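Local coordinates for protein shikimate 5-dehydrogenase AroE (5-dehydroshikimate reductase) (Mycobacterium tuberculosis, PDB 4P4G) that probably reduces 3-dehydroshikimate to shikimate with NADPH, the fourth of seven steps to chorismate, and is seen here with shikimate bound, at residues R19-H24 with W36-I41; E78-A83 with G98-N103; A89-R94 with D102-D107. All blocks are in the same frame, centred on the assembly; numbering follows the deposited sequence.

Contact 1 of 3, residues R19-H24 with W36-I41; sequences RSPQLH and WTYERI. With SKM ((3R,4S,5R)-3,4,5-trihydroxycyclohex-1-ene-1-carboxylic acid), chain C.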
loop_
_atom_site.group_PDB
_atom_site.type_symbol
_atom_site.label_atom_id
_atom_site.label_comp_id
_atom_site.label_asym_id
_atom_site.label_seq_id
_atom_site.Cartn_x
_atom_site.Cartn_y
_atom_site.Cartn_z
ATOM N N ARG A 19 0.833 -2.701 -12.347
ATOM C CA ARG A 19 1.970 -3.544 -12.701
ATOM C C ARG A 19 2.064 -4.809 -11.833
ATOM O O ARG A 19 3.071 -5.512 -11.866
ATOM C CB ARG A 19 3.289 -2.766 -12.614
ATOM C CG ARG A 19 3.354 -1.481 -13.429
ATOM C CD ARG A 19 2.923 -1.672 -14.859
ATOM N NE ARG A 19 3.492 -0.662 -15.755
ATOM C CZ ARG A 19 3.036 0.581 -15.891
ATOM N NH1 ARG A 19 1.993 1.009 -15.183
ATOM N NH2 ARG A 19 3.634 1.408 -16.741
ATOM N N SER A 20 1.026 -5.093 -11.050
ATOM C CA SER A 20 0.970 -6.354 -10.314
ATOM C C SER A 20 1.089 -7.605 -11.177
ATOM O O SER A 20 1.792 -8.546 -10.770
ATOM C CB SER A 20 -0.294 -6.448 -9.455
ATOM O OG SER A 20 -0.108 -5.768 -8.240
ATOM N N PRO A 21 0.388 -7.660 -12.339
ATOM C CA PRO A 21 0.486 -8.895 -13.126
ATOM C C PRO A 21 1.912 -9.203 -13.551
ATOM O O PRO A 21 2.295 -10.363 -13.516
ATOM C CB PRO A 21 -0.371 -8.600 -14.363
ATOM C CG PRO A 21 -1.372 -7.579 -13.906
ATOM C CD PRO A 21 -0.561 -6.706 -12.953
ATOM N N GLN A 22 2.665 -8.182 -13.957
ATOM C CA GLN A 22 4.052 -8.380 -14.365
ATOM C C GLN A 22 4.849 -9.073 -13.259
ATOM O O GLN A 22 5.621 -10.009 -13.531
ATOM C CB GLN A 22 4.703 -7.049 -14.754
ATOM C CG GLN A 22 4.252 -6.491 -16.107
ATOM C CD GLN A 22 3.087 -5.528 -16.013
ATOM O OE1 GLN A 22 2.180 -5.697 -15.193
ATOM N NE2 GLN A 22 3.106 -4.493 -16.862
ATOM N N LEU A 23 4.655 -8.632 -12.014
ATOM C CA LEU A 23 5.413 -9.178 -10.887
ATOM C C LEU A 23 4.963 -10.588 -10.540
ATOM O O LEU A 23 5.779 -11.468 -10.302
ATOM C CB LEU A 23 5.286 -8.288 -9.650
ATOM C CG LEU A 23 5.911 -6.906 -9.745
ATOM C CD1 LEU A 23 5.864 -6.232 -8.377
ATOM C CD2 LEU A 23 7.339 -7.001 -10.261
ATOM N N HIS A 24 3.657 -10.802 -10.486
ATOM C CA HIS A 24 3.149 -12.116 -10.121
ATOM C C HIS A 24 3.437 -13.153 -11.200
ATOM O O HIS A 24 3.808 -14.280 -10.886
ATOM C CB HIS A 24 1.645 -12.048 -9.860
ATOM C CG HIS A 24 1.290 -11.520 -8.512
ATOM N ND1 HIS A 24 0.855 -12.340 -7.485
ATOM C CD2 HIS A 24 1.300 -10.265 -8.011
ATOM C CE1 HIS A 24 0.608 -11.604 -6.419
ATOM N NE2 HIS A 24 0.863 -10.338 -6.713
ATOM N N TRP A 36 -0.455 -20.786 -14.614
ATOM C CA TRP A 36 -1.214 -19.866 -13.773
ATOM C C TRP A 36 -1.410 -18.528 -14.492
ATOM O O TRP A 36 -0.536 -18.071 -15.244
ATOM C CB TRP A 36 -0.506 -19.639 -12.430
ATOM C CG TRP A 36 -0.578 -20.802 -11.463
ATOM C CD1 TRP A 36 -0.576 -22.137 -11.762
ATOM C CD2 TRP A 36 -0.666 -20.713 -10.033
ATOM N NE1 TRP A 36 -0.665 -22.879 -10.606
ATOM C CE2 TRP A 36 -0.721 -22.026 -9.533
ATOM C CE3 TRP A 36 -0.708 -19.645 -9.130
ATOM C CZ2 TRP A 36 -0.803 -22.301 -8.162
ATOM C CZ3 TRP A 36 -0.805 -19.926 -7.767
ATOM C CH2 TRP A 36 -0.856 -21.239 -7.304
ATOM N N THR A 37 -2.560 -17.903 -14.267
ATOM C CA THR A 37 -2.840 -16.597 -14.841
ATOM C C THR A 37 -3.040 -15.520 -13.775
ATOM O O THR A 37 -3.364 -15.806 -12.612
ATOM C CB THR A 37 -4.071 -16.642 -15.773
ATOM O OG1 THR A 37 -5.214 -17.120 -15.050
ATOM C CG2 THR A 37 -3.808 -17.571 -16.962
ATOM N N TYR A 38 -2.837 -14.276 -14.184
ATOM C CA TYR A 38 -3.066 -13.138 -13.313
ATOM C C TYR A 38 -3.565 -11.960 -14.148
ATOM O O TYR A 38 -2.844 -11.435 -15.003
ATOM C CB TYR A 38 -1.766 -12.801 -12.574
ATOM C CG TYR A 38 -1.912 -11.796 -11.455
ATOM C CD1 TYR A 38 -2.113 -10.450 -11.732
ATOM C CD2 TYR A 38 -1.820 -12.188 -10.127
ATOM C CE1 TYR A 38 -2.234 -9.511 -10.715
ATOM C CE2 TYR A 38 -1.929 -11.263 -9.106
ATOM C CZ TYR A 38 -2.139 -9.932 -9.411
ATOM O OH TYR A 38 -2.239 -9.023 -8.393
ATOM N N GLU A 39 -4.807 -11.547 -13.903
ATOM C CA GLU A 39 -5.424 -10.518 -14.732
ATOM C C GLU A 39 -5.851 -9.290 -13.935
ATOM O O GLU A 39 -5.959 -9.330 -12.708
ATOM C CB GLU A 39 -6.619 -11.102 -15.484
ATOM C CG GLU A 39 -7.676 -11.732 -14.598
ATOM C CD GLU A 39 -8.600 -12.666 -15.382
ATOM O OE1 GLU A 39 -8.600 -13.886 -15.100
ATOM O OE2 GLU A 39 -9.321 -12.179 -16.277
ATOM N N ARG A 40 -6.089 -8.193 -14.645
ATOM C CA ARG A 40 -6.635 -6.995 -14.026
ATOM C C ARG A 40 -8.150 -7.022 -14.157
ATOM O O ARG A 40 -8.682 -7.323 -15.235
ATOM C CB ARG A 40 -6.074 -5.755 -14.724
ATOM C CG ARG A 40 -4.534 -5.705 -14.736
ATOM C CD ARG A 40 -4.013 -4.553 -15.596
ATOM N NE ARG A 40 -2.554 -4.578 -15.708
ATOM C CZ ARG A 40 -1.888 -5.345 -16.563
ATOM N NH1 ARG A 40 -2.549 -6.149 -17.396
ATOM N NH2 ARG A 40 -0.558 -5.328 -16.578
ATOM N N ILE A 41 -8.840 -6.709 -13.066
ATOM C CA ILE A 41 -10.306 -6.684 -13.044
ATOM C C ILE A 41 -10.765 -5.331 -12.540
ATOM O O ILE A 41 -10.435 -4.934 -11.422
ATOM C CB ILE A 41 -10.877 -7.779 -12.126
ATOM C CG1 ILE A 41 -10.429 -9.161 -12.595
ATOM C CG2 ILE A 41 -12.419 -7.706 -12.076
ATOM C CD1 ILE A 41 -10.951 -10.280 -11.718
HETATM O O12 SKM C . -1.629 -3.121 -2.186
HETATM C C8 SKM C . -1.266 -3.096 -3.564
HETATM C C6 SKM C . -1.344 -1.673 -4.041
HETATM O O7 SKM C . -2.558 -1.070 -3.633
HETATM C C5 SKM C . -1.286 -1.662 -5.482
HETATM C C4 SKM C . -1.449 -2.698 -6.303
HETATM C C1 SKM C . -1.369 -2.477 -7.803
HETATM O O2 SKM C . -1.443 -3.450 -8.566
HETATM O O3 SKM C . -1.222 -1.335 -8.277
HETATM C C10 SKM C . -1.714 -4.146 -5.792
HETATM C C9 SKM C . -2.170 -4.040 -4.306
HETATM O O11 SKM C . -2.042 -5.319 -3.791
#

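Contact 2 of 3, residues E78-A83 with G98-N103; sequences ERTARA and GWRADN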
loop_
_atom_site.group_PDB
_atom_site.type_symbol
_atom_site.label_atom_id
_atom_site.label_comp_id
_atom_site.label_asym_id
_atom_site.label_seq_id
_atom_site.Cartn_x
_atom_site.Cartn_y
_atom_site.Cartn_z
ATOM N N GLU A 78 -12.529 -14.720 7.406
ATOM C CA GLU A 78 -11.396 -14.817 8.328
ATOM C C GLU A 78 -10.468 -13.669 7.997
ATOM O O GLU A 78 -10.376 -13.275 6.845
ATOM C CB GLU A 78 -10.556 -16.075 8.089
ATOM C CG GLU A 78 -11.199 -17.432 8.219
ATOM C CD GLU A 78 -10.181 -18.521 7.894
ATOM O OE1 GLU A 78 -10.565 -19.580 7.355
ATOM O OE2 GLU A 78 -8.981 -18.297 8.166
ATOM N N ARG A 79 -9.750 -13.163 8.995
ATOM C CA ARG A 79 -8.745 -12.125 8.753
ATOM C C ARG A 79 -7.466 -12.424 9.515
ATOM O O ARG A 79 -7.510 -12.945 10.626
ATOM C CB ARG A 79 -9.292 -10.756 9.165
ATOM C CG ARG A 79 -10.592 -10.411 8.457
ATOM C CD ARG A 79 -11.397 -9.334 9.139
ATOM N NE ARG A 79 -12.705 -9.231 8.488
ATOM C CZ ARG A 79 -13.859 -9.571 9.051
ATOM N NH1 ARG A 79 -13.887 -10.012 10.302
ATOM N NH2 ARG A 79 -14.988 -9.453 8.360
ATOM N N THR A 80 -6.321 -12.101 8.919
ATOM C CA THR A 80 -5.050 -12.227 9.632
ATOM C C THR A 80 -4.993 -11.190 10.751
ATOM O O THR A 80 -5.736 -10.207 10.733
ATOM C CB THR A 80 -3.838 -12.028 8.697
ATOM O OG1 THR A 80 -3.830 -10.683 8.216
ATOM C CG2 THR A 80 -3.898 -12.982 7.509
ATOM N N ALA A 81 -4.111 -11.409 11.718
ATOM C CA ALA A 81 -3.941 -10.477 12.824
ATOM C C ALA A 81 -3.611 -9.085 12.304
ATOM O O ALA A 81 -4.127 -8.094 12.811
ATOM C CB ALA A 81 -2.853 -10.968 13.774
ATOM N N ARG A 82 -2.757 -9.012 11.288
ATOM C CA ARG A 82 -2.330 -7.711 10.780
ATOM C C ARG A 82 -3.438 -6.988 10.017
ATOM O O ARG A 82 -3.547 -5.771 10.114
ATOM C CB ARG A 82 -1.032 -7.800 9.958
ATOM C CG ARG A 82 -1.028 -8.806 8.833
ATOM C CD ARG A 82 0.357 -8.870 8.165
ATOM N NE ARG A 82 0.496 -10.036 7.298
ATOM C CZ ARG A 82 1.241 -10.074 6.197
ATOM N NH1 ARG A 82 1.911 -8.998 5.802
ATOM N NH2 ARG A 82 1.310 -11.191 5.479
ATOM N N ALA A 83 -4.267 -7.729 9.282
ATOM C CA ALA A 83 -5.431 -7.117 8.633
ATOM C C ALA A 83 -6.390 -6.569 9.687
ATOM O O ALA A 83 -6.925 -5.462 9.546
ATOM C CB ALA A 83 -6.149 -8.118 7.724
ATOM N N GLY A 98 -14.049 -20.520 2.272
ATOM C CA GLY A 98 -14.266 -19.091 2.144
ATOM C C GLY A 98 -13.013 -18.336 1.767
ATOM O O GLY A 98 -12.222 -18.810 0.949
ATOM N N TRP A 99 -12.835 -17.159 2.362
ATOM C CA TRP A 99 -11.740 -16.269 1.985
ATOM C C TRP A 99 -11.110 -15.664 3.230
ATOM O O TRP A 99 -11.813 -15.371 4.207
ATOM C CB TRP A 99 -12.255 -15.130 1.100
ATOM C CG TRP A 99 -12.768 -15.555 -0.250
ATOM C CD1 TRP A 99 -14.043 -15.937 -0.562
ATOM C CD2 TRP A 99 -12.023 -15.612 -1.470
ATOM N NE1 TRP A 99 -14.130 -16.245 -1.902
ATOM C CE2 TRP A 99 -12.905 -16.052 -2.481
ATOM C CE3 TRP A 99 -10.694 -15.332 -1.808
ATOM C CZ2 TRP A 99 -12.495 -16.217 -3.813
ATOM C CZ3 TRP A 99 -10.291 -15.510 -3.125
ATOM C CH2 TRP A 99 -11.187 -15.957 -4.105
ATOM N N ARG A 100 -9.791 -15.468 3.192
ATOM C CA ARG A 100 -9.088 -14.793 4.282
ATOM C C ARG A 100 -8.511 -13.469 3.795
ATOM O O ARG A 100 -7.909 -13.400 2.717
ATOM C CB ARG A 100 -7.975 -15.682 4.862
ATOM C CG ARG A 100 -7.215 -15.044 6.033
ATOM C CD ARG A 100 -6.015 -15.892 6.450
ATOM N NE ARG A 100 -6.396 -17.280 6.688
ATOM C CZ ARG A 100 -6.072 -18.289 5.885
ATOM N NH1 ARG A 100 -5.346 -18.072 4.802
ATOM N NH2 ARG A 100 -6.470 -19.519 6.172
ATOM N N ALA A 101 -8.702 -12.419 4.589
ATOM C CA ALA A 101 -8.141 -11.109 4.287
ATOM C C ALA A 101 -6.783 -10.952 4.955
ATOM O O ALA A 101 -6.616 -11.265 6.143
ATOM C CB ALA A 101 -9.075 -10.003 4.749
ATOM N N ASP A 102 -5.818 -10.452 4.197
ATOM C CA ASP A 102 -4.535 -10.077 4.773
ATOM C C ASP A 102 -4.168 -8.676 4.311
ATOM O O ASP A 102 -4.759 -8.133 3.368
ATOM C CB ASP A 102 -3.440 -11.076 4.385
ATOM C CG ASP A 102 -2.117 -10.801 5.103
ATOM O OD1 ASP A 102 -2.151 -10.307 6.257
ATOM O OD2 ASP A 102 -1.044 -11.054 4.511
ATOM N N ASN A 103 -3.210 -8.069 4.993
ATOM C CA ASN A 103 -2.680 -6.804 4.535
ATOM C C ASN A 103 -1.173 -6.903 4.381
ATOM O O ASN A 103 -0.445 -6.997 5.371
ATOM C CB ASN A 103 -3.035 -5.663 5.483
ATOM C CG ASN A 103 -2.756 -4.319 4.870
ATOM O OD1 ASN A 103 -1.604 -3.999 4.561
ATOM N ND2 ASN A 103 -3.799 -3.522 4.675
#

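Contact 3 of 3, residues A89-R94 with D102-D107; sequences ANTLVR and DNTDID. With SKM ((3R,4S,5R)-3,4,5-trihydroxycyclohex-1-ene-1-carboxylic acid), chain C.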
loop_
_atom_site.group_PDB
_atom_site.type_symbol
_atom_site.label_atom_id
_atom_site.label_comp_id
_atom_site.label_asym_id
_atom_site.label_seq_id
_atom_site.Cartn_x
_atom_site.Cartn_y
_atom_site.Cartn_z
ATOM N N ALA A 89 -7.619 -4.367 3.872
ATOM C CA ALA A 89 -6.969 -5.549 3.326
ATOM C C ALA A 89 -6.666 -5.334 1.866
ATOM O O ALA A 89 -7.537 -4.914 1.109
ATOM C CB ALA A 89 -7.875 -6.757 3.488
ATOM N N ASN A 90 -5.446 -5.651 1.455
ATOM C CA ASN A 90 -5.108 -5.556 0.045
ATOM C C ASN A 90 -4.960 -6.939 -0.579
ATOM O O ASN A 90 -4.472 -7.081 -1.706
ATOM C CB ASN A 90 -3.800 -4.782 -0.126
ATOM C CG ASN A 90 -2.604 -5.595 0.301
ATOM O OD1 ASN A 90 -2.697 -6.410 1.221
ATOM N ND2 ASN A 90 -1.470 -5.382 -0.360
ATOM N N THR A 91 -5.367 -7.964 0.162
ATOM C CA THR A 91 -5.170 -9.350 -0.280
ATOM C C THR A 91 -6.333 -10.199 0.193
ATOM O O THR A 91 -6.712 -10.130 1.362
ATOM C CB THR A 91 -3.875 -9.936 0.333
ATOM O OG1 THR A 91 -2.784 -9.033 0.124
ATOM C CG2 THR A 91 -3.529 -11.293 -0.281
ATOM N N LEU A 92 -6.925 -10.966 -0.716
ATOM C CA LEU A 92 -7.875 -12.009 -0.336
ATOM C C LEU A 92 -7.330 -13.352 -0.786
ATOM O O LEU A 92 -6.939 -13.509 -1.947
ATOM C CB LEU A 92 -9.231 -11.767 -0.997
ATOM C CG LEU A 92 -9.988 -10.553 -0.469
ATOM C CD1 LEU A 92 -11.132 -10.227 -1.408
ATOM C CD2 LEU A 92 -10.498 -10.825 0.936
ATOM N N VAL A 93 -7.344 -14.320 0.123
ATOM C CA VAL A 93 -6.793 -15.649 -0.124
ATOM C C VAL A 93 -7.897 -16.687 0.020
ATOM O O VAL A 93 -8.611 -16.713 1.029
ATOM C CB VAL A 93 -5.668 -15.957 0.878
ATOM C CG1 VAL A 93 -4.982 -17.296 0.549
ATOM C CG2 VAL A 93 -4.653 -14.808 0.901
ATOM N N ARG A 94 -8.036 -17.552 -0.978
ATOM C CA ARG A 94 -9.073 -18.574 -0.937
ATOM C C ARG A 94 -8.724 -19.606 0.130
ATOM O O ARG A 94 -7.568 -20.031 0.237
ATOM C CB ARG A 94 -9.199 -19.254 -2.302
ATOM C CG ARG A 94 -10.458 -20.096 -2.450
ATOM C CD ARG A 94 -11.632 -19.171 -2.543
ATOM N NE ARG A 94 -12.758 -19.742 -3.276
ATOM C CZ ARG A 94 -13.859 -20.194 -2.690
ATOM N NH1 ARG A 94 -13.974 -20.145 -1.366
ATOM N NH2 ARG A 94 -14.847 -20.691 -3.420
ATOM N N ASP A 102 -5.818 -10.452 4.197
ATOM C CA ASP A 102 -4.535 -10.077 4.773
ATOM C C ASP A 102 -4.168 -8.676 4.311
ATOM O O ASP A 102 -4.759 -8.133 3.368
ATOM C CB ASP A 102 -3.440 -11.076 4.385
ATOM C CG ASP A 102 -2.117 -10.801 5.103
ATOM O OD1 ASP A 102 -2.151 -10.307 6.257
ATOM O OD2 ASP A 102 -1.044 -11.054 4.511
ATOM N N ASN A 103 -3.210 -8.069 4.993
ATOM C CA ASN A 103 -2.680 -6.804 4.535
ATOM C C ASN A 103 -1.173 -6.903 4.381
ATOM O O ASN A 103 -0.445 -6.997 5.371
ATOM C CB ASN A 103 -3.035 -5.663 5.483
ATOM C CG ASN A 103 -2.756 -4.319 4.870
ATOM O OD1 ASN A 103 -1.604 -3.999 4.561
ATOM N ND2 ASN A 103 -3.799 -3.522 4.675
ATOM N N THR A 104 -0.708 -6.886 3.139
ATOM C CA THR A 104 0.728 -6.903 2.876
ATOM C C THR A 104 1.323 -5.523 2.569
ATOM O O THR A 104 2.529 -5.426 2.317
ATOM C CB THR A 104 1.089 -7.875 1.731
ATOM O OG1 THR A 104 0.633 -7.332 0.485
ATOM C CG2 THR A 104 0.435 -9.236 1.941
ATOM N N ASP A 105 0.503 -4.468 2.593
ATOM C CA ASP A 105 1.004 -3.099 2.385
ATOM C C ASP A 105 1.911 -2.665 3.542
ATOM O O ASP A 105 2.731 -1.755 3.388
ATOM C CB ASP A 105 -0.142 -2.082 2.263
ATOM C CG ASP A 105 -0.879 -2.164 0.940
ATOM O OD1 ASP A 105 -0.229 -2.365 -0.108
ATOM O OD2 ASP A 105 -2.127 -2.019 0.957
ATOM N N ILE A 106 1.745 -3.292 4.702
ATOM C CA ILE A 106 2.647 -3.053 5.831
ATOM C C ILE A 106 4.068 -3.432 5.412
ATOM O O ILE A 106 5.006 -2.648 5.609
ATOM C CB ILE A 106 2.248 -3.879 7.060
ATOM C CG1 ILE A 106 0.847 -3.506 7.536
ATOM C CG2 ILE A 106 3.270 -3.716 8.179
ATOM C CD1 ILE A 106 0.251 -4.560 8.467
ATOM N N ASP A 107 4.219 -4.625 4.826
ATOM C CA ASP A 107 5.503 -5.060 4.254
ATOM C C ASP A 107 5.982 -4.111 3.168
ATOM O O ASP A 107 7.185 -3.863 3.035
ATOM C CB ASP A 107 5.386 -6.446 3.620
ATOM C CG ASP A 107 5.133 -7.539 4.623
ATOM O OD1 ASP A 107 5.343 -7.316 5.834
ATOM O OD2 ASP A 107 4.746 -8.647 4.187
HETATM O O12 SKM C . -1.629 -3.121 -2.186
HETATM C C8 SKM C . -1.266 -3.096 -3.564
HETATM C C6 SKM C . -1.344 -1.673 -4.041
HETATM O O7 SKM C . -2.558 -1.070 -3.633
HETATM C C5 SKM C . -1.286 -1.662 -5.482
HETATM C C4 SKM C . -1.449 -2.698 -6.303
HETATM C C1 SKM C . -1.369 -2.477 -7.803
HETATM O O2 SKM C . -1.443 -3.450 -8.566
HETATM O O3 SKM C . -1.222 -1.335 -8.277
HETATM C C10 SKM C . -1.714 -4.146 -5.792
HETATM C C9 SKM C . -2.170 -4.040 -4.306
HETATM O O11 SKM C . -2.042 -5.319 -3.791
#

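Contact 1 of 3, residues R19-H24 with W36-I41
Pro21 and Tyr38 bring the two backbones closest, with their CA atoms 5.5 Å apart. The segment axes of helix 20-24 and strand 37-41 run nearly antiparallel, at 171°, and approach to 7.9 Å. Tyr38 gives the largest share of the buried surface, about a third. Its CG stands anti to the backbone N (chi1 -170°), which lays the ring against the first turn of the helix. The His24 ring meets it in an offset stack, planes at 25° and centroids 4.3 Å apart. Tyr38 CE2 sits over the centre of the imidazole, and His24 CB makes a CH-pi contact with the phenol face. This is the helix-to-second-strand half of a beta-alpha-beta unit, formed by strand 7-12, helix 20-30 and strand 37-42 in the substrate-binding domain. Tyr28 and Gln247 bind the two His24 nitrogens, which fixes the turn of the imidazole; Ser63 binds Tyr38 OH. Pro21 CB rests 3.7 Å from Tyr38 CD1. Further round the proline ring, Pro21 CG lies over the centre of the Arg40 guanidinium, 3.5 Å from CZ. Arg40 NE bonds to the Ser18 carbonyl, and Gln22 OE1 comes to the guanidinium edge. Ser20 OG donates to shikimate O2 at 2.7 Å.

Contact 2 of 3, residues E78-A83 with G98-N103
Glu78 and Arg100 lie side by side on one face of a parallel strand pair, and their side chains meet in a salt bridge. Glu78 reaches out extended, while Arg100 bends at chi3 (-52°) and turns its guanidinium back. The two planes stand 65° apart. Arg100 NE meets Glu78 OE2 from above the carboxylate plane, at 3.1 Å, and NH2 adds a weak bond to the same oxygen. Arg79 CG packs on Ala101 CB on the other face. The backbones are joined by Ala101 N to Glu78 O and Thr80 N to Ala101 O, both 2.9 Å. Strand 78-79 is one of the two edge strands of the mixed sheet in the substrate-binding domain, and the chain then turns into helix 81-86. Thr80 is its N-cap. Thr80 OG1 accepts from Ala83 N and donates to Asp102 OD1 at 2.6 Å, on the anti side of the carboxylate. Arg82 comes to the same carboxylate with its plane turned 62° from it. Asp102 OD2 lies over a face of the guanidinium, and Arg82 NH2 forms a salt bridge with it, though the modelled distance is doubtfully short. Gln250 also binds OD2, and Arg82 NH1 pairs with Asp107. Buried Asp102 is thus gripped by a hydroxyl, an amide and a guanidinium, which would probably favour its charged form and tie the helix start to the strand end.

Contact 3 of 3, residues A89-R94 with D102-D107
Ala89 meets Asp102 through its backbone, Ala89 CA lying 3.4 Å from Asp102 O. The CA nearest to it is that of Asn103. Asn90 follows and points its side chain at the turn beyond the strand. Its CG sits between the backbone N and the carbonyl carbon (chi1 73°), which brings the amide up to Thr104. Thr104 N donates to Asn90 OD1 at 2.8 Å, and Asn90 ND2 donates to Thr104 OG1 at 3.0 Å. Both bonds are nearly straight (164°); the second lies in the amide plane, while Thr104 N is tilted 30° from it. These bonds fix which end of the amide is oxygen and leave ND2 directed at the ligand. Asn90 ND2 donates to shikimate O12 at 2.9 Å, and O12 donates in turn to Asp105 OD1 at 2.6 Å. The hydroxyl is thus held between an amide and a carboxylate, and Lys69 pairs with the other carboxylate oxygen, OD2. Asn103 OD1 caps helix 105-113 by weak bonds from Asp105 N and Ile106 N. Asn90, Asp105 and Lys69 all belong to the shikimate pocket, in the cleft between the substrate-binding domain and the Rossmann-type nucleotide-binding domain. Strand 91-95 and strand 98-102 form a beta hairpin here, and the chain leaves it for that helix. Thr91 makes the last antiparallel pair with Asp102, a hydrogen-bonded one. Asp102 N gives a bond to Thr91 O at 3.0 Å, while Asp102 O takes weak bonds from both Thr91 N and Asn90 N. Thr91 OG1 donates to Asn90 OD1, from the opposite face of the amide to Thr104 N. Thr91 OG1 lies 3.7 Å from Thr104 CG2. The Gln247 side chain binds the Thr91 hydroxyl and the Gln243 carbonyl that of Thr104.

All three contacts reach the same mixed sheet. Contacts 1 and 2 involve its outermost strands, 37-42 and 78-79, and their centres lie 21 Å apart. Contact 3 is the most buried and nearest the centre of the molecule. Contact 1 is also largely buried, but it is held by rings and a proline, whereas contact 3 is held by amide and hydroxyl bonds. Contact 2 is partly exposed and relies on salt bridges and strand pairing. Contacts 2 and 3 share Asp102 and Asn103, and their strands 98-102 and 91-95 are neighbours in the sheet. Contacts 1 and 3 do not touch, yet grip different ends of shikimate: the carboxylate and a ring hydroxyl.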